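Local coordinates for neutral ceramidase (Pseudomonas aeruginosa, PDB 2ZWS), which hydrolyses the N-acyl linkage of ceramides to give sphingosine and free fatty acid, and also runs the reverse synthesis, using a bound zinc ion, at residues G401-F412 and I433-A444; V512-G520 and R590-A598. All coordinates share one frame; numbering follows the deposited sequence.

Contact 1 (G401-F412 and I433-A444); sequences GQLELLGAPAEF and IRHVVFNGYANA. With ZN (zinc ion), chain B.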
loop_
_atom_site.group_PDB
_atom_site.type_symbol
_atom_site.label_atom_id
_atom_site.label_comp_id
_atom_site.label_asym_id
_atom_site.label_seq_id
_atom_site.Cartn_x
_atom_site.Cartn_y
_atom_site.Cartn_z
ATOM N N GLY A 401 -23.735 -0.998 -7.854
ATOM C CA GLY A 401 -24.499 -1.248 -9.084
ATOM C C GLY A 401 -24.243 -2.639 -9.656
ATOM O O GLY A 401 -24.342 -3.648 -8.929
ATOM N N GLN A 402 -23.890 -2.723 -10.940
ATOM C CA GLN A 402 -23.606 -4.049 -11.542
ATOM C C GLN A 402 -22.190 -4.552 -11.260
ATOM O O GLN A 402 -21.762 -5.568 -11.827
ATOM C CB GLN A 402 -23.852 -4.014 -13.060
ATOM C CG GLN A 402 -22.810 -3.201 -13.855
ATOM C CD GLN A 402 -23.198 -1.747 -14.146
ATOM O OE1 GLN A 402 -22.862 -1.223 -15.221
ATOM N NE2 GLN A 402 -23.839 -1.083 -13.200
ATOM N N LEU A 403 -21.458 -3.826 -10.414
ATOM C CA LEU A 403 -20.096 -4.223 -10.018
ATOM C C LEU A 403 -20.084 -4.890 -8.667
ATOM O O LEU A 403 -20.822 -4.496 -7.770
ATOM C CB LEU A 403 -19.193 -3.005 -9.867
ATOM C CG LEU A 403 -19.165 -2.013 -11.007
ATOM C CD1 LEU A 403 -18.140 -0.920 -10.669
ATOM C CD2 LEU A 403 -18.823 -2.705 -12.316
ATOM N N GLU A 404 -19.231 -5.897 -8.525
ATOM C CA GLU A 404 -18.913 -6.391 -7.183
ATOM C C GLU A 404 -17.428 -6.289 -6.984
ATOM O O GLU A 404 -16.659 -6.629 -7.876
ATOM C CB GLU A 404 -19.364 -7.827 -6.951
ATOM C CG GLU A 404 -20.804 -7.932 -6.535
ATOM C CD GLU A 404 -21.253 -9.368 -6.255
ATOM O OE1 GLU A 404 -20.695 -10.330 -6.855
ATOM O OE2 GLU A 404 -22.192 -9.520 -5.446
ATOM N N LEU A 405 -17.050 -5.800 -5.808
ATOM C CA LEU A 405 -15.662 -5.568 -5.467
ATOM C C LEU A 405 -15.371 -6.463 -4.265
ATOM O O LEU A 405 -16.037 -6.385 -3.235
ATOM C CB LEU A 405 -15.486 -4.085 -5.124
ATOM C CG LEU A 405 -14.137 -3.646 -4.562
ATOM C CD1 LEU A 405 -12.977 -3.931 -5.538
ATOM C CD2 LEU A 405 -14.161 -2.181 -4.166
ATOM N N LEU A 406 -14.401 -7.352 -4.412
ATOM C CA LEU A 406 -14.033 -8.256 -3.332
ATOM C C LEU A 406 -12.774 -7.778 -2.651
ATOM O O LEU A 406 -11.811 -7.392 -3.322
ATOM C CB LEU A 406 -13.745 -9.655 -3.869
ATOM C CG LEU A 406 -14.871 -10.590 -4.343
ATOM C CD1 LEU A 406 -15.960 -9.942 -5.142
ATOM C CD2 LEU A 406 -14.265 -11.777 -5.136
ATOM N N GLY A 407 -12.781 -7.806 -1.314
ATOM C CA GLY A 407 -11.591 -7.436 -0.558
ATOM C C GLY A 407 -11.050 -8.717 0.071
ATOM O O GLY A 407 -11.718 -9.321 0.930
ATOM N N ALA A 408 -9.857 -9.136 -0.358
ATOM C CA ALA A 408 -9.244 -10.378 0.103
ATOM C C ALA A 408 -7.928 -10.103 0.832
ATOM O O ALA A 408 -7.084 -9.364 0.302
ATOM C CB ALA A 408 -9.036 -11.299 -1.080
ATOM N N PRO A 409 -7.747 -10.714 2.031
ATOM C CA PRO A 409 -6.619 -10.391 2.907
ATOM C C PRO A 409 -5.302 -11.102 2.649
ATOM O O PRO A 409 -4.645 -11.574 3.592
ATOM C CB PRO A 409 -7.150 -10.771 4.297
ATOM C CG PRO A 409 -8.030 -12.006 4.001
ATOM C CD PRO A 409 -8.697 -11.651 2.676
ATOM N N ALA A 410 -4.932 -11.217 1.380
ATOM C CA ALA A 410 -3.685 -11.910 1.052
ATOM C C ALA A 410 -3.212 -11.553 -0.368
ATOM O O ALA A 410 -3.854 -10.761 -1.069
ATOM C CB ALA A 410 -3.868 -13.447 1.175
ATOM N N GLU A 411 -2.078 -12.137 -0.775
ATOM C CA GLU A 411 -1.558 -12.008 -2.144
ATOM C C GLU A 411 -1.989 -13.221 -2.942
ATOM O O GLU A 411 -1.472 -14.302 -2.711
ATOM C CB GLU A 411 -0.021 -11.956 -2.153
ATOM C CG GLU A 411 0.606 -11.125 -1.058
ATOM C CD GLU A 411 1.982 -10.612 -1.430
ATOM O OE1 GLU A 411 2.315 -10.413 -2.651
ATOM O OE2 GLU A 411 2.753 -10.374 -0.490
ATOM N N PHE A 412 -2.909 -13.041 -3.880
ATOM C CA PHE A 412 -3.386 -14.169 -4.671
ATOM C C PHE A 412 -2.650 -14.226 -5.995
ATOM O O PHE A 412 -2.482 -13.226 -6.659
ATOM C CB PHE A 412 -4.885 -14.025 -4.910
ATOM C CG PHE A 412 -5.709 -14.275 -3.679
ATOM C CD1 PHE A 412 -5.676 -13.373 -2.593
ATOM C CD2 PHE A 412 -6.534 -15.383 -3.598
ATOM C CE1 PHE A 412 -6.417 -13.627 -1.443
ATOM C CE2 PHE A 412 -7.301 -15.609 -2.463
ATOM C CZ PHE A 412 -7.239 -14.724 -1.371
ATOM N N ILE A 433 -25.166 -8.742 -11.452
ATOM C CA ILE A 433 -23.740 -8.390 -11.460
ATOM C C ILE A 433 -23.113 -8.748 -12.805
ATOM O O ILE A 433 -23.288 -9.864 -13.309
ATOM C CB ILE A 433 -22.975 -9.106 -10.323
ATOM C CG1 ILE A 433 -23.544 -8.721 -8.947
ATOM C CG2 ILE A 433 -21.474 -8.800 -10.410
ATOM C CD1 ILE A 433 -23.647 -7.214 -8.701
ATOM N N ARG A 434 -22.350 -7.813 -13.363
ATOM C CA ARG A 434 -21.715 -8.015 -14.663
ATOM C C ARG A 434 -20.189 -7.942 -14.631
ATOM O O ARG A 434 -19.533 -8.333 -15.577
ATOM C CB ARG A 434 -22.267 -7.000 -15.680
ATOM C CG ARG A 434 -23.809 -7.079 -15.883
ATOM C CD ARG A 434 -24.212 -8.417 -16.543
ATOM N NE ARG A 434 -25.667 -8.641 -16.608
ATOM C CZ ARG A 434 -26.361 -9.450 -15.801
ATOM N NH1 ARG A 434 -25.773 -10.140 -14.819
ATOM N NH2 ARG A 434 -27.675 -9.578 -15.978
ATOM N N HIS A 435 -19.641 -7.406 -13.547
ATOM C CA HIS A 435 -18.189 -7.299 -13.423
ATOM C C HIS A 435 -17.802 -7.571 -11.984
ATOM O O HIS A 435 -18.428 -7.049 -11.058
ATOM C CB HIS A 435 -17.700 -5.906 -13.828
ATOM C CG HIS A 435 -18.092 -5.513 -15.219
ATOM N ND1 HIS A 435 -17.501 -6.055 -16.342
ATOM C CD2 HIS A 435 -19.022 -4.646 -15.666
ATOM C CE1 HIS A 435 -18.048 -5.528 -17.424
ATOM N NE2 HIS A 435 -18.978 -4.672 -17.040
ATOM N N VAL A 436 -16.807 -8.427 -11.801
ATOM C CA VAL A 436 -16.302 -8.737 -10.460
ATOM C C VAL A 436 -14.843 -8.325 -10.404
ATOM O O VAL A 436 -14.052 -8.751 -11.226
ATOM C CB VAL A 436 -16.449 -10.238 -10.153
ATOM C CG1 VAL A 436 -15.843 -10.586 -8.799
ATOM C CG2 VAL A 436 -17.925 -10.647 -10.209
ATOM N N VAL A 437 -14.522 -7.422 -9.485
ATOM C CA VAL A 437 -13.148 -6.951 -9.329
ATOM C C VAL A 437 -12.568 -7.572 -8.052
ATOM O O VAL A 437 -13.177 -7.470 -6.986
ATOM C CB VAL A 437 -13.086 -5.423 -9.209
ATOM C CG1 VAL A 437 -11.654 -4.989 -8.931
ATOM C CG2 VAL A 437 -13.570 -4.784 -10.497
ATOM N N PHE A 438 -11.415 -8.220 -8.174
ATOM C CA PHE A 438 -10.803 -8.882 -7.038
ATOM C C PHE A 438 -9.696 -7.992 -6.489
ATOM O O PHE A 438 -8.708 -7.800 -7.161
ATOM C CB PHE A 438 -10.234 -10.224 -7.502
ATOM C CG PHE A 438 -9.674 -11.054 -6.395
ATOM C CD1 PHE A 438 -10.438 -12.029 -5.776
ATOM C CD2 PHE A 438 -8.365 -10.847 -5.954
ATOM C CE1 PHE A 438 -9.912 -12.803 -4.727
ATOM C CE2 PHE A 438 -7.825 -11.624 -4.918
ATOM C CZ PHE A 438 -8.609 -12.595 -4.297
ATOM N N ASN A 439 -9.877 -7.419 -5.304
ATOM C CA ASN A 439 -8.845 -6.575 -4.703
ATOM C C ASN A 439 -8.147 -7.327 -3.577
ATOM O O ASN A 439 -8.703 -7.451 -2.496
ATOM C CB ASN A 439 -9.511 -5.275 -4.192
ATOM C CG ASN A 439 -8.510 -4.152 -3.902
ATOM O OD1 ASN A 439 -7.347 -4.383 -3.490
ATOM N ND2 ASN A 439 -8.963 -2.932 -4.097
ATOM N N GLY A 440 -6.955 -7.870 -3.846
ATOM C CA GLY A 440 -6.089 -8.496 -2.825
ATOM C C GLY A 440 -5.513 -7.420 -1.909
ATOM O O GLY A 440 -5.745 -6.217 -2.124
ATOM N N TYR A 441 -4.755 -7.838 -0.898
ATOM C CA TYR A 441 -4.114 -6.906 0.045
ATOM C C TYR A 441 -5.140 -6.031 0.775
ATOM O O TYR A 441 -4.862 -4.867 1.071
ATOM C CB TYR A 441 -3.099 -5.988 -0.652
ATOM C CG TYR A 441 -2.121 -6.728 -1.535
ATOM C CD1 TYR A 441 -0.932 -7.233 -1.011
ATOM C CD2 TYR A 441 -2.399 -6.949 -2.889
ATOM C CE1 TYR A 441 -0.015 -7.938 -1.833
ATOM C CE2 TYR A 441 -1.516 -7.647 -3.715
ATOM C CZ TYR A 441 -0.333 -8.149 -3.179
ATOM O OH TYR A 441 0.498 -8.832 -4.017
ATOM N N ALA A 442 -6.308 -6.592 1.085
ATOM C CA ALA A 442 -7.367 -5.799 1.753
ATOM C C ALA A 442 -7.684 -6.288 3.172
ATOM O O ALA A 442 -7.848 -7.507 3.398
ATOM C CB ALA A 442 -8.656 -5.794 0.919
ATOM N N ASN A 443 -7.762 -5.334 4.111
ATOM C CA ASN A 443 -8.268 -5.528 5.471
ATOM C C ASN A 443 -7.398 -6.328 6.445
ATOM O O ASN A 443 -7.518 -6.123 7.657
ATOM C CB ASN A 443 -9.706 -6.064 5.484
ATOM C CG ASN A 443 -10.696 -5.149 4.772
ATOM O OD1 ASN A 443 -11.634 -5.644 4.110
ATOM N ND2 ASN A 443 -10.547 -3.849 4.943
ATOM N N ALA A 444 -6.558 -7.232 5.941
ATOM C CA ALA A 444 -5.541 -7.917 6.761
ATOM C C ALA A 444 -4.491 -8.427 5.807
ATOM O O ALA A 444 -4.618 -8.240 4.586
ATOM C CB ALA A 444 -6.149 -9.057 7.570
HETATM ZN ZN ZN B . 4.237 -9.717 -2.405
HETATM O O HOH W 1 6.067 -9.197 -1.481
#

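Contact 2 (V512-G520 and R590-A598); sequences VVADDPYIG and RVGISASKA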
loop_
_atom_site.group_PDB
_atom_site.type_symbol
_atom_site.label_atom_id
_atom_site.label_comp_id
_atom_site.label_asym_id
_atom_site.label_seq_id
_atom_site.Cartn_x
_atom_site.Cartn_y
_atom_site.Cartn_z
ATOM N N VAL A 512 15.316 7.560 19.595
ATOM C CA VAL A 512 16.209 8.708 19.591
ATOM C C VAL A 512 16.628 9.015 21.019
ATOM O O VAL A 512 15.783 9.311 21.857
ATOM C CB VAL A 512 15.499 9.952 19.035
ATOM C CG1 VAL A 512 16.479 11.111 18.918
ATOM C CG2 VAL A 512 14.836 9.657 17.668
ATOM N N VAL A 513 17.933 8.928 21.285
ATOM C CA VAL A 513 18.502 9.295 22.595
ATOM C C VAL A 513 18.470 10.819 22.737
ATOM O O VAL A 513 17.907 11.358 23.707
ATOM C CB VAL A 513 19.957 8.779 22.723
ATOM C CG1 VAL A 513 20.622 9.260 24.016
ATOM C CG2 VAL A 513 19.996 7.246 22.618
ATOM N N ALA A 514 19.037 11.518 21.754
ATOM C CA ALA A 514 19.058 12.977 21.749
ATOM C C ALA A 514 19.751 13.448 20.471
ATOM O O ALA A 514 20.424 12.651 19.772
ATOM C CB ALA A 514 19.807 13.508 22.979
ATOM N N ASP A 515 19.536 14.724 20.155
ATOM C CA ASP A 515 20.220 15.393 19.047
ATOM C C ASP A 515 21.095 16.520 19.560
ATOM O O ASP A 515 20.713 17.247 20.489
ATOM C CB ASP A 515 19.208 16.026 18.092
ATOM C CG ASP A 515 18.230 15.019 17.520
ATOM O OD1 ASP A 515 18.617 14.268 16.607
ATOM O OD2 ASP A 515 17.077 14.996 17.979
ATOM N N ASP A 516 22.225 16.708 18.894
ATOM C CA ASP A 516 23.056 17.887 19.064
ATOM C C ASP A 516 23.397 18.414 17.679
ATOM O O ASP A 516 23.502 17.621 16.727
ATOM C CB ASP A 516 24.350 17.508 19.769
ATOM C CG ASP A 516 24.127 17.110 21.212
ATOM O OD1 ASP A 516 24.334 15.918 21.521
ATOM O OD2 ASP A 516 23.742 17.986 22.021
ATOM N N PRO A 517 23.611 19.739 17.558
ATOM C CA PRO A 517 24.071 20.270 16.287
ATOM C C PRO A 517 25.522 19.866 16.043
ATOM O O PRO A 517 26.194 19.343 16.956
ATOM C CB PRO A 517 23.967 21.792 16.454
ATOM C CG PRO A 517 23.419 22.034 17.842
ATOM C CD PRO A 517 23.489 20.775 18.605
ATOM N N TYR A 518 26.003 20.064 14.819
ATOM C CA TYR A 518 27.430 19.901 14.545
ATOM C C TYR A 518 28.165 20.833 15.504
ATOM O O TYR A 518 27.706 21.940 15.778
ATOM C CB TYR A 518 27.760 20.365 13.133
ATOM C CG TYR A 518 27.548 19.386 11.991
ATOM C CD1 TYR A 518 28.501 19.293 10.986
ATOM C CD2 TYR A 518 26.382 18.617 11.875
ATOM C CE1 TYR A 518 28.334 18.444 9.904
ATOM C CE2 TYR A 518 26.196 17.754 10.790
ATOM C CZ TYR A 518 27.173 17.679 9.814
ATOM O OH TYR A 518 27.021 16.850 8.732
ATOM N N ILE A 519 29.321 20.369 15.972
ATOM C CA ILE A 519 30.226 21.176 16.774
ATOM C C ILE A 519 30.466 22.522 16.094
ATOM O O ILE A 519 30.773 22.599 14.887
ATOM C CB ILE A 519 31.534 20.388 17.038
ATOM C CG1 ILE A 519 31.244 19.173 17.930
ATOM C CG2 ILE A 519 32.600 21.264 17.683
ATOM C CD1 ILE A 519 30.623 19.524 19.281
ATOM N N GLY A 520 30.265 23.583 16.868
ATOM C CA GLY A 520 30.422 24.935 16.378
ATOM C C GLY A 520 29.312 25.464 15.503
ATOM O O GLY A 520 29.445 26.533 14.928
ATOM N N ARG A 590 23.214 10.043 10.091
ATOM C CA ARG A 590 23.885 10.231 11.370
ATOM C C ARG A 590 25.292 10.774 11.126
ATOM O O ARG A 590 26.004 10.318 10.228
ATOM C CB ARG A 590 23.973 8.874 12.060
ATOM C CG ARG A 590 24.798 8.855 13.345
ATOM C CD ARG A 590 24.226 9.837 14.374
ATOM N NE ARG A 590 22.942 9.379 14.916
ATOM C CZ ARG A 590 22.033 10.175 15.482
ATOM N NH1 ARG A 590 20.914 9.643 15.978
ATOM N NH2 ARG A 590 22.217 11.496 15.552
ATOM N N VAL A 591 25.678 11.760 11.934
ATOM C CA VAL A 591 27.035 12.310 11.887
ATOM C C VAL A 591 27.594 12.255 13.308
ATOM O O VAL A 591 27.032 12.837 14.229
ATOM C CB VAL A 591 27.054 13.755 11.326
ATOM C CG1 VAL A 591 28.484 14.342 11.410
ATOM C CG2 VAL A 591 26.514 13.793 9.856
ATOM N N GLY A 592 28.680 11.505 13.478
ATOM C CA GLY A 592 29.235 11.268 14.816
ATOM C C GLY A 592 28.227 10.561 15.706
ATOM O O GLY A 592 27.454 9.734 15.233
ATOM N N ILE A 593 28.220 10.900 16.997
ATOM C CA ILE A 593 27.325 10.257 17.959
ATOM C C ILE A 593 25.885 10.760 17.937
ATOM O O ILE A 593 24.954 9.964 17.949
ATOM C CB ILE A 593 27.913 10.310 19.418
ATOM C CG1 ILE A 593 29.305 9.664 19.445
ATOM C CG2 ILE A 593 26.954 9.662 20.429
ATOM C CD1 ILE A 593 29.357 8.177 19.009
ATOM N N SER A 594 25.697 12.077 17.902
ATOM C CA SER A 594 24.369 12.641 18.126
ATOM C C SER A 594 23.994 13.733 17.148
ATOM O O SER A 594 22.920 14.317 17.261
ATOM C CB SER A 594 24.224 13.173 19.560
ATOM O OG SER A 594 25.186 14.180 19.787
ATOM N N ALA A 595 24.858 14.006 16.173
ATOM C CA ALA A 595 24.535 15.018 15.163
ATOM C C ALA A 595 23.962 14.333 13.924
ATOM O O ALA A 595 23.956 13.119 13.809
ATOM C CB ALA A 595 25.790 15.840 14.797
ATOM N N SER A 596 23.484 15.133 12.993
ATOM C CA SER A 596 22.951 14.570 11.743
ATOM C C SER A 596 22.826 15.636 10.659
ATOM O O SER A 596 22.786 16.837 10.942
ATOM C CB SER A 596 21.593 13.879 11.991
ATOM O OG SER A 596 20.629 14.757 12.534
ATOM N N LYS A 597 22.731 15.177 9.417
ATOM C CA LYS A 597 22.585 16.096 8.312
ATOM C C LYS A 597 21.422 15.700 7.427
ATOM O O LYS A 597 21.122 14.506 7.233
ATOM C CB LYS A 597 23.874 16.210 7.503
ATOM C CG LYS A 597 24.269 14.961 6.774
ATOM C CD LYS A 597 25.527 15.177 5.941
ATOM C CE LYS A 597 25.782 13.995 5.051
ATOM N NZ LYS A 597 26.897 14.246 4.109
ATOM N N ALA A 598 20.737 16.731 6.940
ATOM C CA ALA A 598 19.639 16.563 5.990
ATOM C C ALA A 598 20.176 17.002 4.640
ATOM O O ALA A 598 20.569 18.136 4.487
ATOM C CB ALA A 598 18.487 17.437 6.384
HETATM O O HOH W 2 19.746 11.901 17.193
HETATM O O HOH W 3 22.429 9.867 19.625
HETATM O O HOH W 4 20.980 14.558 15.267
HETATM O O HOH W 5 23.008 17.798 13.926
#

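Contact 1 (G401-F412 and I433-A444)
Y441 braces the zinc ligand E411 without binding the metal itself. The carboxylate holds the zinc ion through both oxygens, unevenly, with OE1 of E411 at 2.1 Å and OE2 at 2.5 Å from ZN. The hydroxyl OH of Y441 donates to OE1 of E411 over 2.8 Å, coming from above the carboxylate plane, while CE1 of the ring lies 3.3 Å from CG of E411. Y445 bonds to OE2; H97, H204, Y448 and a water complete the zinc site. Behind this shell, Y441 N donates to A410 O, and A442 N reaches A408 O from above its carbonyl plane, tying the loop of Y441 to the chain just ahead of strand 411-412, which carries E411. F412 then receives the edge of F438 on its face: CZ of F438 stands over the ring centre, with the planes at 70°. F438 reaches there with CG trans to its backbone N (chi1 -175°), and the same CZ touches CB of A408 at 3.5 Å. Farther out, strands 403-407 and 435-439 run parallel, their segment axes 4.8 Å apart at closest approach, joined by a ladder that includes L406 N to V437 O at 2.9 Å. Helix 414-428 links them in a beta-alpha-beta crossover. The two tyrosine bonds and the metal together would restrict rotation of the carboxylate, consistent with a zinc ligand held in a set orientation.

Contact 2 (V512-G520 and R590-A598)
S594 and D516 pair through both side chain and backbone. The hydroxyl OG of S594 donates to OD1 of D516 at 2.6 Å, using that oxygen's anti lone pair; a chi1 of 60° sets OG between the serine's own N and carbonyl carbon. In return D516 N donates to S594 O over 3.0 Å, from well above the carbonyl plane. That carbonyl also accepts from a water, which donates in addition to D515 OD1 and accepts from S596 OG. A second water bridges A514 O and D515 OD1 and accepts from NH1 of R590 at 2.8 Å, so D515 and R590 are linked through water, their charged atoms not in contact. NH2 of R590 donates to A595 O and, weakly, to the first water; V591 N reaches A595 O from the opposite face of the carbonyl plane. A third water accepts from S596 N and lies 2.8 Å from D516 O. OD1 of D515 takes H548 N besides the two waters, and OD2 accepts from K622 N and N551 ND2. Beside this network the ring of Y518 lies crosswise to V591, its OH 3.3 Å from CG2 of V591 and 3.4 Å from CB of K597, with S596 O at the ring edge. Loop 512-520 lies at the surface across the turn between strands 584-591 and 595-603, with Y518 touching L527 of strand 526-528 and D515 bonded to strand 611-622.

Contact 1 closes before contact 2 opens along the chain, and the two lie on opposite sides of its centre, their centres about 47 Å apart and their nearest atoms about 29 Å apart. They share no sheet. Contact 1 belongs to the N-terminal family region, in a four-stranded mixed sheet, with the zinc ligand E411 just beyond it in the short strand 411-412; contact 2 belongs to the C-terminal region, at a hairpin of a six-stranded mixed sheet. Helix 471-488, which packs on L406 and A408, precedes the loop of contact 2. All four protein ligands of the zinc lie in the first region, whereas the magnesium site draws on both; contact 2 lies away from either and is structural packing.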